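Local coordinates for octenoyl-CoA reductase/carboxylase (Streptomyces sp., PDB 4A0S), which reduces and carboxylates 2-octenoyl-CoA with the help of NADPH, probably to supply an extender unit for cinnabaramide polyketide biosynthesis, at residues Ala71-Tyr76 / Val406-Val411; Asn75-Trp80 / Leu113-Ser118; Val139-Val144 / Ser199-Gly204. One frame throughout, in Å; residues are numbered along the deposited sequence.

Interaction 1 (Ala71-Tyr76 / Val406-Val411); sequences ASSINY and VGKVAV. With NAP (NADP nicotinamide-adenine-dinucleotide phosphate), chain F.
Strands 71-73 and 408-411 run antiparallel, with 146° between their directions, and the axes come within 4.2 Å. The contact belongs to the mixed sheet of the GroES-like domain, where strand 408-412, more than 300 residues later in the chain, pairs with strand 64-73. Ser72 and Val411 form a hydrogen-bonded pair. Ser72 N reaches Val411 O at 2.6 Å, and Val411 N binds Ser72 O in return. Ser73 and Ala410 follow as a non-hydrogen-bonded pair, and Ile74 N then donates to Val409 O. On the face that holds Ser73 and Ala410, Lys408 folds back over the end of the pairing. Bends at chi2 (-67°) and chi3 (-54°) carry its ammonium group to the partner strand. Lys408 NZ donates to Ser73 OG at 3.0 Å. Lys408 NZ also donates to Ile74 O at 2.8 Å, from above the carbonyl plane. Asn75 OD1 lies 2.7 Å from Lys408 NZ. Ser73 OG is bonded further to Asp116, so the buried ammonium group is tied indirectly to a carboxylate. On the face of Ser72 and Val411 the contact is apolar. Ile74 CD1 meets Val411 CG2 at 3.7 Å, the two side chains passing at a slant. Helix 393-401 covers Ile74 and Val409. Tyr76 belongs to the NADP pocket and turns its ring edge to the diphosphate, with CD2 3.3 Å from O2A of NADP. Back at the strand end, Ile74 O has a second donor, a water that also accepts from Val409 N at 2.6 Å.

Interaction 2 (Asn75-Trp80 / Leu113-Ser118); sequences NYNTVW and LGSDCS. With NAP (NADP nicotinamide-adenine-dinucleotide phosphate), chain F.
Ser115 OG is gripped by three groups. Asn77 ND2 donates to Ser115 OG at 3.0 Å, a water donates as well, and the carbonyl of Trp164 is its third partner. The contact sets the first turn of helix 76-82 against the loop leading into strand 117-124 of the GroES-like domain. Asn77 CG sits between its backbone N and carbonyl carbon (chi1 68°), which brings the amide to Ser115. Asn77 also lines the acyl-CoA pocket, and an alanine here would probably leave Ser115 OG with the water as its remaining donor and open a gap beside the acyl-CoA. Asn75 adds a second bond, from ND2 to Asp116 OD1 at 3.1 Å, which also bonds Ser73 OG. The carboxylate oxygen lies in the amide plane, but the amide comes from above the carboxylate plane. Thr78 OG1 accepts from Asn75 N at 3.2 Å. Two waters also bind OG1 and link it to the backbone N of Gly114 and Ser115. Thr78 CG2 touches Leu113 CD1 at 4.0 Å. At the far side of the turn, Trp80 lies with one face against Tyr76 CD1, and its NE1 donates to the ribose hydroxyl O2D of NADP at 2.8 Å.

Interaction 3 (Val139-Val144 / Ser199-Gly204); sequences VHPAHV and SPLCAG. With CO8 (octanoyl-coenzyme A), chain E.
Pro141 and Leu201 meet at about a right angle, with Pro141 CG 3.8 Å from Leu201 CG. The contact joins the turn between strands 136-139 and 142-143 to the start of helix 200-210. It forms part of the wall around the acyl chain of the bound octanoyl-CoA.

Leu201 carries its branch point anti to the backbone N (chi1 -176°). This swings the isobutyl group across the proline ring and onto the ligand. Leu201 CD1 lies 3.5 Å from C4' of the acyl chain, while CB, CG and CD1 all face Pro141 CG. Pro141 in turn meets the chain farther along, with CG 3.7 Å from C6'. Ala142 closes on the end of the chain, its CA 3.5 Å from C8'. The three residues thus follow the ligand from its middle to its terminal methyl. Leu201 also touches the bound NADP, and its backbone N is held by Asp116.

Pro200, one residue earlier, packs on Val139 and His140. Pro200 CB presses on Val139 O at 3.4 Å and on His140 CB at 3.7 Å. Of the His140 side chain, CB is what meets Pro200. Its ring is thrown to the other side by a chi1 of 67°, which places CG between the backbone N and the carbonyl carbon. There NE2 bonds to His365. His140 ND1 accepts a weak bond from Ala142 N at 3.4 Å.

No hydrogen bond crosses between the two segments. Around the ligand, Pro141, Leu201 and Ala142 offer carbon atoms, a surface chemically matched to the aliphatic tail. The octanoyl chain is thus probably held here mainly by hydrophobic contact.

In the fold
The three contacts lie beside the place where NADP and the acyl-CoA meet. Interactions 1 and 2 start from the same part of the chain, share Asn75 and Tyr76, and have centres about 8 Å apart. Interaction 3 lies about 12 Å from the centre of interaction 1 and about 10 Å from that of interaction 2. Asp116 connects all three: its OD1 is 2.6 Å from Ser73 OG, and its OD2 is 2.9 Å from Leu201 N. Cys117 O and Val139 N pair at 2.8 Å. Asn75 OD1 packs 3.1 Å from Leu201 CD2. Tyr76, shared by interactions 1 and 2, touches NADP; Trp80 of interaction 2 and Leu201 of interaction 3 each reach both ligands.

Interaction 1 (Ala71-Tyr76 / Val406-Val411)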
loop_
_atom_site.group_PDB
_atom_site.type_symbol
_atom_site.label_atom_id
_atom_site.label_comp_id
_atom_site.label_asym_id
_atom_site.label_seq_id
_atom_site.Cartn_x
_atom_site.Cartn_y
_atom_site.Cartn_z
ATOM N N ALA A 71 22.469 -29.299 -8.699
ATOM C CA ALA A 71 22.572 -29.207 -7.268
ATOM C C ALA A 71 21.218 -28.764 -6.737
ATOM O O ALA A 71 20.430 -28.130 -7.453
ATOM C CB ALA A 71 23.648 -28.205 -6.886
ATOM N N SER A 72 20.968 -29.090 -5.481
ATOM C CA SER A 72 19.747 -28.725 -4.816
ATOM C C SER A 72 20.184 -28.329 -3.417
ATOM O O SER A 72 21.366 -28.025 -3.195
ATOM C CB SER A 72 18.802 -29.926 -4.817
ATOM O OG SER A 72 17.540 -29.605 -4.280
ATOM N N SER A 73 19.252 -28.286 -2.474
ATOM C CA SER A 73 19.634 -27.971 -1.116
ATOM C C SER A 73 18.684 -28.684 -0.188
ATOM O O SER A 73 17.576 -29.086 -0.594
ATOM C CB SER A 73 19.545 -26.462 -0.878
ATOM O OG SER A 73 18.196 -26.079 -0.682
ATOM N N ILE A 74 19.099 -28.836 1.062
ATOM C CA ILE A 74 18.146 -29.250 2.076
ATOM C C ILE A 74 17.405 -28.007 2.530
ATOM O O ILE A 74 18.021 -26.965 2.825
ATOM C CB ILE A 74 18.818 -29.937 3.280
ATOM C CG1 ILE A 74 19.706 -31.071 2.795
ATOM C CG2 ILE A 74 17.758 -30.440 4.261
ATOM C CD1 ILE A 74 18.944 -32.159 2.061
ATOM N N ASN A 75 16.083 -28.112 2.525
ATOM C CA ASN A 75 15.252 -27.116 3.128
ATOM C C ASN A 75 14.583 -27.732 4.297
ATOM O O ASN A 75 14.541 -28.956 4.424
ATOM C CB ASN A 75 14.238 -26.596 2.125
ATOM C CG ASN A 75 14.851 -25.594 1.224
ATOM O OD1 ASN A 75 15.108 -24.471 1.642
ATOM N ND2 ASN A 75 15.172 -26.004 0.014
ATOM N N TYR A 76 14.068 -26.896 5.178
ATOM C CA TYR A 76 13.451 -27.483 6.312
ATOM C C TYR A 76 12.264 -28.314 5.876
ATOM O O TYR A 76 11.991 -29.329 6.482
ATOM C CB TYR A 76 13.140 -26.481 7.426
ATOM C CG TYR A 76 13.370 -27.138 8.758
ATOM C CD1 TYR A 76 12.479 -28.096 9.228
ATOM C CD2 TYR A 76 14.499 -26.864 9.517
ATOM C CE1 TYR A 76 12.675 -28.750 10.433
ATOM C CE2 TYR A 76 14.712 -27.523 10.746
ATOM C CZ TYR A 76 13.787 -28.474 11.187
ATOM O OH TYR A 76 13.929 -29.127 12.400
ATOM N N VAL A 406 24.726 -24.026 9.658
ATOM C CA VAL A 406 24.315 -22.652 9.537
ATOM C C VAL A 406 24.118 -22.444 8.047
ATOM O O VAL A 406 24.660 -23.211 7.230
ATOM C CB VAL A 406 25.354 -21.681 10.135
ATOM C CG1 VAL A 406 25.526 -21.985 11.606
ATOM C CG2 VAL A 406 26.703 -21.774 9.384
ATOM N N GLY A 407 23.321 -21.440 7.693
ATOM C CA GLY A 407 23.066 -21.164 6.309
ATOM C C GLY A 407 22.418 -22.349 5.640
ATOM O O GLY A 407 21.476 -22.939 6.167
ATOM N N LYS A 408 22.952 -22.701 4.480
ATOM C CA LYS A 408 22.321 -23.654 3.611
ATOM C C LYS A 408 23.249 -24.806 3.320
ATOM O O LYS A 408 24.431 -24.623 3.027
ATOM C CB LYS A 408 21.946 -22.997 2.284
ATOM C CG LYS A 408 20.764 -22.034 2.324
ATOM C CD LYS A 408 19.428 -22.705 2.610
ATOM C CE LYS A 408 19.156 -23.840 1.644
ATOM N NZ LYS A 408 17.795 -24.388 1.811
ATOM N N VAL A 409 22.679 -25.990 3.382
ATOM C CA VAL A 409 23.384 -27.187 2.999
ATOM C C VAL A 409 22.986 -27.525 1.584
ATOM O O VAL A 409 21.835 -27.825 1.312
ATOM C CB VAL A 409 23.059 -28.367 3.909
ATOM C CG1 VAL A 409 23.878 -29.586 3.455
ATOM C CG2 VAL A 409 23.414 -28.026 5.332
ATOM N N ALA A 410 23.952 -27.451 0.686
ATOM C CA ALA A 410 23.714 -27.768 -0.691
ATOM C C ALA A 410 23.816 -29.263 -0.856
ATOM O O ALA A 410 24.505 -29.946 -0.087
ATOM C CB ALA A 410 24.740 -27.076 -1.561
ATOM N N VAL A 411 23.137 -29.762 -1.874
ATOM C CA VAL A 411 23.286 -31.144 -2.271
ATOM C C VAL A 411 23.605 -31.136 -3.749
ATOM O O VAL A 411 22.836 -30.607 -4.559
ATOM C CB VAL A 411 22.002 -31.982 -1.968
ATOM C CG1 VAL A 411 22.126 -33.400 -2.487
ATOM C CG2 VAL A 411 21.707 -32.014 -0.468
HETATM P PA NAP F . 17.118 -23.775 9.194
HETATM O O1A NAP F . 18.196 -23.508 8.078
HETATM O O2A NAP F . 17.258 -25.047 9.975
HETATM O O5B NAP F . 17.216 -22.585 10.163
HETATM C C5B NAP F . 16.245 -22.514 11.189
HETATM C C4B NAP F . 16.870 -21.716 12.322
HETATM O O4B NAP F . 15.852 -21.617 13.327
HETATM C C3B NAP F . 18.083 -22.421 12.965
HETATM O O3B NAP F . 19.202 -21.613 12.663
HETATM C C2B NAP F . 17.850 -22.287 14.462
HETATM O O2B NAP F . 18.374 -21.065 14.980
HETATM C C1B NAP F . 16.370 -22.227 14.593
HETATM N N9A NAP F . 15.858 -23.619 14.656
HETATM C C8A NAP F . 16.336 -24.730 14.071
HETATM N N7A NAP F . 15.551 -25.779 14.353
HETATM C C5A NAP F . 14.578 -25.308 15.120
HETATM C C6A NAP F . 13.509 -25.915 15.732
HETATM N N6A NAP F . 13.297 -27.218 15.555
HETATM N N1A NAP F . 12.694 -25.163 16.455
HETATM C C2A NAP F . 12.889 -23.855 16.594
HETATM N N3A NAP F . 13.914 -23.238 16.048
HETATM C C4A NAP F . 14.764 -23.954 15.305
HETATM O O3 NAP F . 15.644 -23.727 8.570
HETATM P PN NAP F . 15.121 -22.540 7.620
HETATM O O1N NAP F . 15.422 -23.107 6.188
HETATM O O2N NAP F . 15.655 -21.177 7.980
HETATM O O5D NAP F . 13.563 -22.709 7.917
HETATM C C5D NAP F . 13.142 -22.274 9.207
HETATM C C4D NAP F . 11.657 -22.496 9.233
HETATM O O4D NAP F . 11.105 -21.713 8.118
HETATM C C3D NAP F . 11.256 -23.945 8.950
HETATM O O3D NAP F . 10.144 -24.158 9.844
HETATM C C2D NAP F . 10.809 -23.934 7.504
HETATM O O2D NAP F . 9.825 -24.961 7.240
HETATM C C1D NAP F . 10.119 -22.585 7.495
HETATM N N1N NAP F . 10.221 -22.082 6.146
HETATM C C2N NAP F . 9.063 -21.610 5.568
HETATM C C3N NAP F . 9.183 -21.130 4.294
HETATM C C7N NAP F . 7.936 -20.638 3.671
HETATM O O7N NAP F . 6.877 -20.557 4.302
HETATM N N7N NAP F . 8.087 -20.357 2.405
HETATM C C4N NAP F . 10.401 -21.110 3.607
HETATM C C5N NAP F . 11.574 -21.568 4.180
HETATM C C6N NAP F . 11.480 -22.055 5.474
HETATM P P2B NAP F . 18.548 -21.020 16.579
HETATM O O1X NAP F . 19.554 -19.739 16.608
HETATM O O2X NAP F . 17.153 -20.655 17.298
HETATM O O3X NAP F . 19.151 -22.374 16.865
HETATM O O HOH W 1 20.246 -26.408 4.159
#

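Interaction 2 (Asn75-Trp80 / Leu113-Ser118)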
loop_
_atom_site.group_PDB
_atom_site.type_symbol
_atom_site.label_atom_id
_atom_site.label_comp_id
_atom_site.label_asym_id
_atom_site.label_seq_id
_atom_site.Cartn_x
_atom_site.Cartn_y
_atom_site.Cartn_z
ATOM N N ASN A 75 16.083 -28.112 2.525
ATOM C CA ASN A 75 15.252 -27.116 3.128
ATOM C C ASN A 75 14.583 -27.732 4.297
ATOM O O ASN A 75 14.541 -28.956 4.424
ATOM C CB ASN A 75 14.238 -26.596 2.125
ATOM C CG ASN A 75 14.851 -25.594 1.224
ATOM O OD1 ASN A 75 15.108 -24.471 1.642
ATOM N ND2 ASN A 75 15.172 -26.004 0.014
ATOM N N TYR A 76 14.068 -26.896 5.178
ATOM C CA TYR A 76 13.451 -27.483 6.312
ATOM C C TYR A 76 12.264 -28.314 5.876
ATOM O O TYR A 76 11.991 -29.329 6.482
ATOM C CB TYR A 76 13.140 -26.481 7.426
ATOM C CG TYR A 76 13.370 -27.138 8.758
ATOM C CD1 TYR A 76 12.479 -28.096 9.228
ATOM C CD2 TYR A 76 14.499 -26.864 9.517
ATOM C CE1 TYR A 76 12.675 -28.750 10.433
ATOM C CE2 TYR A 76 14.712 -27.523 10.746
ATOM C CZ TYR A 76 13.787 -28.474 11.187
ATOM O OH TYR A 76 13.929 -29.127 12.400
ATOM N N ASN A 77 11.589 -27.913 4.797
ATOM C CA ASN A 77 10.434 -28.688 4.355
ATOM C C ASN A 77 10.822 -30.108 3.924
ATOM O O ASN A 77 10.011 -31.031 4.027
ATOM C CB ASN A 77 9.579 -27.964 3.293
ATOM C CG ASN A 77 10.296 -27.797 1.945
ATOM O OD1 ASN A 77 11.482 -28.063 1.813
ATOM N ND2 ASN A 77 9.556 -27.347 0.933
ATOM N N THR A 78 12.070 -30.263 3.483
ATOM C CA THR A 78 12.643 -31.565 3.165
ATOM C C THR A 78 12.662 -32.402 4.423
ATOM O O THR A 78 12.241 -33.559 4.411
ATOM C CB THR A 78 14.080 -31.428 2.603
ATOM O OG1 THR A 78 14.102 -30.394 1.608
ATOM C CG2 THR A 78 14.574 -32.770 1.995
ATOM N N VAL A 79 13.159 -31.808 5.505
ATOM C CA VAL A 79 13.106 -32.395 6.838
ATOM C C VAL A 79 11.673 -32.699 7.284
ATOM O O VAL A 79 11.406 -33.816 7.716
ATOM C CB VAL A 79 13.787 -31.485 7.887
ATOM C CG1 VAL A 79 13.682 -32.083 9.287
ATOM C CG2 VAL A 79 15.239 -31.208 7.499
ATOM N N TRP A 80 10.770 -31.717 7.205
ATOM C CA TRP A 80 9.375 -31.960 7.566
ATOM C C TRP A 80 8.835 -33.148 6.771
ATOM O O TRP A 80 8.203 -34.025 7.346
ATOM C CB TRP A 80 8.478 -30.747 7.284
ATOM C CG TRP A 80 8.771 -29.518 8.071
ATOM C CD1 TRP A 80 8.948 -28.258 7.574
ATOM C CD2 TRP A 80 8.939 -29.420 9.485
ATOM N NE1 TRP A 80 9.198 -27.376 8.595
ATOM C CE2 TRP A 80 9.211 -28.063 9.777
ATOM C CE3 TRP A 80 8.900 -30.346 10.534
ATOM C CZ2 TRP A 80 9.426 -27.601 11.083
ATOM C CZ3 TRP A 80 9.113 -29.897 11.832
ATOM C CH2 TRP A 80 9.369 -28.531 12.096
ATOM N N LEU A 113 11.587 -35.426 -3.264
ATOM C CA LEU A 113 11.682 -34.191 -2.483
ATOM C C LEU A 113 12.633 -33.206 -3.118
ATOM O O LEU A 113 13.264 -33.518 -4.114
ATOM C CB LEU A 113 12.184 -34.521 -1.080
ATOM C CG LEU A 113 11.418 -35.616 -0.341
ATOM C CD1 LEU A 113 11.946 -35.667 1.062
ATOM C CD2 LEU A 113 9.887 -35.370 -0.335
ATOM N N GLY A 114 12.758 -32.023 -2.514
ATOM C CA GLY A 114 13.700 -31.039 -2.997
ATOM C C GLY A 114 12.901 -29.904 -3.575
ATOM O O GLY A 114 12.128 -30.088 -4.514
ATOM N N SER A 115 13.093 -28.727 -3.006
ATOM C CA SER A 115 12.220 -27.605 -3.293
ATOM C C SER A 115 12.945 -26.440 -3.917
ATOM O O SER A 115 12.331 -25.446 -4.288
ATOM C CB SER A 115 11.522 -27.191 -2.015
ATOM O OG SER A 115 10.783 -28.307 -1.573
ATOM N N ASP A 116 14.249 -26.575 -4.069
ATOM C CA ASP A 116 14.947 -25.701 -5.006
ATOM C C ASP A 116 16.047 -26.467 -5.705
ATOM O O ASP A 116 16.301 -27.641 -5.394
ATOM C CB ASP A 116 15.397 -24.350 -4.379
ATOM C CG ASP A 116 16.053 -24.483 -3.016
ATOM O OD1 ASP A 116 16.596 -25.546 -2.653
ATOM O OD2 ASP A 116 16.046 -23.477 -2.291
ATOM N N CYS A 117 16.674 -25.834 -6.681
ATOM C CA CYS A 117 17.749 -26.481 -7.370
ATOM C C CYS A 117 18.311 -25.526 -8.365
ATOM O O CYS A 117 17.711 -24.486 -8.649
ATOM C CB CYS A 117 17.293 -27.768 -8.062
ATOM S SG CYS A 117 16.644 -27.579 -9.690
ATOM N N SER A 118 19.497 -25.870 -8.857
ATOM C CA SER A 118 20.023 -25.241 -10.045
ATOM C C SER A 118 20.289 -26.375 -11.004
ATOM O O SER A 118 20.471 -27.535 -10.600
ATOM C CB SER A 118 21.307 -24.490 -9.746
ATOM O OG SER A 118 22.278 -25.393 -9.247
HETATM P PA NAP F . 17.118 -23.775 9.194
HETATM O O1A NAP F . 18.196 -23.508 8.078
HETATM O O2A NAP F . 17.258 -25.047 9.975
HETATM O O5B NAP F . 17.216 -22.585 10.163
HETATM C C5B NAP F . 16.245 -22.514 11.189
HETATM C C4B NAP F . 16.870 -21.716 12.322
HETATM O O4B NAP F . 15.852 -21.617 13.327
HETATM C C3B NAP F . 18.083 -22.421 12.965
HETATM O O3B NAP F . 19.202 -21.613 12.663
HETATM C C2B NAP F . 17.850 -22.287 14.462
HETATM O O2B NAP F . 18.374 -21.065 14.980
HETATM C C1B NAP F . 16.370 -22.227 14.593
HETATM N N9A NAP F . 15.858 -23.619 14.656
HETATM C C8A NAP F . 16.336 -24.730 14.071
HETATM N N7A NAP F . 15.551 -25.779 14.353
HETATM C C5A NAP F . 14.578 -25.308 15.120
HETATM C C6A NAP F . 13.509 -25.915 15.732
HETATM N N6A NAP F . 13.297 -27.218 15.555
HETATM N N1A NAP F . 12.694 -25.163 16.455
HETATM C C2A NAP F . 12.889 -23.855 16.594
HETATM N N3A NAP F . 13.914 -23.238 16.048
HETATM C C4A NAP F . 14.764 -23.954 15.305
HETATM O O3 NAP F . 15.644 -23.727 8.570
HETATM P PN NAP F . 15.121 -22.540 7.620
HETATM O O1N NAP F . 15.422 -23.107 6.188
HETATM O O2N NAP F . 15.655 -21.177 7.980
HETATM O O5D NAP F . 13.563 -22.709 7.917
HETATM C C5D NAP F . 13.142 -22.274 9.207
HETATM C C4D NAP F . 11.657 -22.496 9.233
HETATM O O4D NAP F . 11.105 -21.713 8.118
HETATM C C3D NAP F . 11.256 -23.945 8.950
HETATM O O3D NAP F . 10.144 -24.158 9.844
HETATM C C2D NAP F . 10.809 -23.934 7.504
HETATM O O2D NAP F . 9.825 -24.961 7.240
HETATM C C1D NAP F . 10.119 -22.585 7.495
HETATM N N1N NAP F . 10.221 -22.082 6.146
HETATM C C2N NAP F . 9.063 -21.610 5.568
HETATM C C3N NAP F . 9.183 -21.130 4.294
HETATM C C7N NAP F . 7.936 -20.638 3.671
HETATM O O7N NAP F . 6.877 -20.557 4.302
HETATM N N7N NAP F . 8.087 -20.357 2.405
HETATM C C4N NAP F . 10.401 -21.110 3.607
HETATM C C5N NAP F . 11.574 -21.568 4.180
HETATM C C6N NAP F . 11.480 -22.055 5.474
HETATM P P2B NAP F . 18.548 -21.020 16.579
HETATM O O1X NAP F . 19.554 -19.739 16.608
HETATM O O2X NAP F . 17.153 -20.655 17.298
HETATM O O3X NAP F . 19.151 -22.374 16.865
HETATM O O HOH W 2 15.009 -28.942 -0.744
HETATM O O HOH W 3 12.054 -30.600 -0.241
#

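Interaction 3 (Val139-Val144 / Ser199-Gly204)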
loop_
_atom_site.group_PDB
_atom_site.type_symbol
_atom_site.label_atom_id
_atom_site.label_comp_id
_atom_site.label_asym_id
_atom_site.label_seq_id
_atom_site.Cartn_x
_atom_site.Cartn_y
_atom_site.Cartn_z
ATOM N N VAL A 139 15.628 -23.263 -10.005
ATOM C CA VAL A 139 14.225 -23.507 -9.863
ATOM C C VAL A 139 13.903 -23.017 -8.475
ATOM O O VAL A 139 14.622 -23.341 -7.515
ATOM C CB VAL A 139 13.889 -24.990 -9.980
ATOM C CG1 VAL A 139 12.430 -25.230 -9.600
ATOM C CG2 VAL A 139 14.219 -25.505 -11.381
ATOM N N HIS A 140 12.848 -22.214 -8.379
ATOM C CA HIS A 140 12.282 -21.850 -7.090
ATOM C C HIS A 140 10.988 -22.638 -6.879
ATOM O O HIS A 140 10.450 -23.203 -7.820
ATOM C CB HIS A 140 12.078 -20.336 -6.971
ATOM C CG HIS A 140 11.029 -19.790 -7.883
ATOM N ND1 HIS A 140 9.683 -19.908 -7.620
ATOM C CD2 HIS A 140 11.128 -19.101 -9.042
ATOM C CE1 HIS A 140 8.994 -19.322 -8.582
ATOM N NE2 HIS A 140 9.848 -18.835 -9.466
ATOM N N PRO A 141 10.511 -22.701 -5.628
ATOM C CA PRO A 141 9.503 -23.698 -5.265
ATOM C C PRO A 141 8.041 -23.368 -5.577
ATOM O O PRO A 141 7.190 -24.227 -5.379
ATOM C CB PRO A 141 9.673 -23.824 -3.745
ATOM C CG PRO A 141 10.189 -22.476 -3.330
ATOM C CD PRO A 141 11.156 -22.126 -4.443
ATOM N N ALA A 142 7.757 -22.144 -6.016
ATOM C CA ALA A 142 6.372 -21.725 -6.242
ATOM C C ALA A 142 5.772 -22.404 -7.462
ATOM O O ALA A 142 5.923 -21.942 -8.592
ATOM C CB ALA A 142 6.261 -20.201 -6.324
ATOM N N HIS A 143 5.083 -23.507 -7.204
ATOM C CA HIS A 143 4.462 -24.326 -8.241
ATOM C C HIS A 143 3.017 -23.880 -8.268
ATOM O O HIS A 143 2.221 -24.252 -7.409
ATOM C CB HIS A 143 4.612 -25.788 -7.837
ATOM C CG HIS A 143 4.065 -26.770 -8.824
ATOM N ND1 HIS A 143 2.740 -27.153 -8.828
ATOM C CD2 HIS A 143 4.677 -27.525 -9.764
ATOM C CE1 HIS A 143 2.554 -28.072 -9.759
ATOM N NE2 HIS A 143 3.713 -28.319 -10.338
ATOM N N VAL A 144 2.688 -23.019 -9.215
ATOM C CA VAL A 144 1.422 -22.308 -9.119
ATOM C C VAL A 144 0.602 -22.508 -10.385
ATOM O O VAL A 144 1.145 -22.874 -11.432
ATOM C CB VAL A 144 1.622 -20.801 -8.819
ATOM C CG1 VAL A 144 2.559 -20.617 -7.607
ATOM C CG2 VAL A 144 2.181 -20.073 -10.026
ATOM N N SER A 199 19.754 -21.037 -2.710
ATOM C CA SER A 199 19.082 -19.776 -2.455
ATOM C C SER A 199 17.596 -19.656 -2.750
ATOM O O SER A 199 16.897 -19.002 -1.994
ATOM C CB SER A 199 19.821 -18.661 -3.167
ATOM O OG SER A 199 21.104 -18.531 -2.607
ATOM N N PRO A 200 17.110 -20.253 -3.852
ATOM C CA PRO A 200 15.782 -19.800 -4.289
ATOM C C PRO A 200 14.711 -19.868 -3.214
ATOM O O PRO A 200 14.008 -18.878 -2.989
ATOM C CB PRO A 200 15.457 -20.736 -5.458
ATOM C CG PRO A 200 16.828 -21.006 -6.057
ATOM C CD PRO A 200 17.731 -21.157 -4.834
ATOM N N LEU A 201 14.602 -20.994 -2.526
ATOM C CA LEU A 201 13.517 -21.154 -1.567
ATOM C C LEU A 201 13.677 -20.202 -0.388
ATOM O O LEU A 201 12.809 -19.380 -0.138
ATOM C CB LEU A 201 13.404 -22.593 -1.104
ATOM C CG LEU A 201 12.222 -22.862 -0.178
ATOM C CD1 LEU A 201 11.763 -24.299 -0.348
ATOM C CD2 LEU A 201 12.640 -22.616 1.210
ATOM N N CYS A 202 14.799 -20.302 0.317
ATOM C CA CYS A 202 15.008 -19.483 1.515
ATOM C C CYS A 202 15.162 -18.006 1.196
ATOM O O CYS A 202 14.606 -17.145 1.891
ATOM C CB CYS A 202 16.217 -19.983 2.289
ATOM S SG CYS A 202 15.834 -21.472 3.180
ATOM N N ALA A 203 15.944 -17.708 0.168
ATOM C CA ALA A 203 16.181 -16.334 -0.176
ATOM C C ALA A 203 14.892 -15.706 -0.693
ATOM O O ALA A 203 14.564 -14.592 -0.308
ATOM C CB ALA A 203 17.279 -16.202 -1.198
ATOM N N GLY A 204 14.180 -16.419 -1.563
ATOM C CA GLY A 204 12.926 -15.889 -2.112
ATOM C C GLY A 204 11.955 -15.642 -0.970
ATOM O O GLY A 204 11.288 -14.603 -0.907
HETATM N N1A CO8 E . -1.541 -39.187 7.768
HETATM C C2A CO8 E . -2.299 -39.026 6.683
HETATM N N3A CO8 E . -3.081 -37.962 6.540
HETATM C C4A CO8 E . -3.110 -37.020 7.509
HETATM C C5A CO8 E . -2.333 -37.146 8.654
HETATM C C6A CO8 E . -1.528 -38.276 8.772
HETATM N N6A CO8 E . -0.755 -38.439 9.850
HETATM N N7A CO8 E . -2.556 -36.081 9.424
HETATM C C8A CO8 E . -3.444 -35.310 8.792
HETATM N N9A CO8 E . -3.783 -35.884 7.626
HETATM C C1B CO8 E . -4.735 -35.395 6.593
HETATM C C2B CO8 E . -6.187 -35.608 7.033
HETATM O O2B CO8 E . -6.991 -36.012 5.901
HETATM C C3B CO8 E . -6.563 -34.204 7.499
HETATM O O3B CO8 E . -7.965 -33.999 7.399
HETATM P P3B CO8 E . -8.790 -34.087 8.788
HETATM O O7A CO8 E . -9.999 -35.148 8.529
HETATM O O8A CO8 E . -7.888 -34.870 9.922
HETATM O O9A CO8 E . -9.220 -32.758 9.267
HETATM C C4B CO8 E . -5.808 -33.300 6.531
HETATM O O4B CO8 E . -4.550 -33.965 6.345
HETATM C C5B CO8 E . -5.421 -31.963 7.174
HETATM O O5B CO8 E . -4.597 -31.213 6.257
HETATM P P1A CO8 E . -5.278 -30.514 4.938
HETATM O O1A CO8 E . -4.040 -29.747 4.146
HETATM O O2A CO8 E . -5.944 -31.473 4.001
HETATM O O3A CO8 E . -6.417 -29.476 5.517
HETATM P P2A CO8 E . -6.264 -27.894 5.925
HETATM O O4A CO8 E . -7.181 -27.664 7.212
HETATM O O5A CO8 E . -6.594 -26.938 4.818
HETATM O O6A CO8 E . -4.733 -27.694 6.459
HETATM C CBP CO8 E . -2.528 -26.621 6.646
HETATM C CCP CO8 E . -3.982 -26.509 6.130
HETATM C CDP CO8 E . -2.607 -26.513 8.178
HETATM C CEP CO8 E . -1.756 -25.415 6.108
HETATM C CAP CO8 E . -1.898 -27.975 6.174
HETATM O OAP CO8 E . -2.048 -28.214 4.737
HETATM C C9P CO8 E . -0.420 -28.178 6.609
HETATM O O9P CO8 E . -0.172 -28.458 7.788
HETATM N N8P CO8 E . 0.522 -28.072 5.644
HETATM C C7P CO8 E . 1.969 -28.332 5.905
HETATM C C6P CO8 E . 2.852 -27.063 6.066
HETATM C C5P CO8 E . 3.848 -27.295 7.228
HETATM O O5P CO8 E . 3.426 -27.478 8.367
HETATM N N4P CO8 E . 5.149 -27.448 6.993
HETATM C C3P CO8 E . 5.941 -27.134 5.808
HETATM C C2P CO8 E . 6.783 -25.955 6.317
HETATM S S1P CO8 E . 6.532 -24.450 5.304
HETATM C "C1'" CO8 E . 7.999 -24.526 4.391
HETATM O "O1'" CO8 E . 9.037 -25.064 4.819
HETATM C "C2'" CO8 E . 7.898 -23.962 3.138
HETATM C "C3'" CO8 E . 8.949 -23.898 2.253
HETATM C "C4'" CO8 E . 8.760 -23.270 1.015
HETATM C "C5'" CO8 E . 7.317 -23.053 0.590
HETATM C "C6'" CO8 E . 7.405 -22.512 -0.854
HETATM C "C7'" CO8 E . 6.052 -22.023 -1.286
HETATM C "C8'" CO8 E . 6.149 -21.627 -2.762
#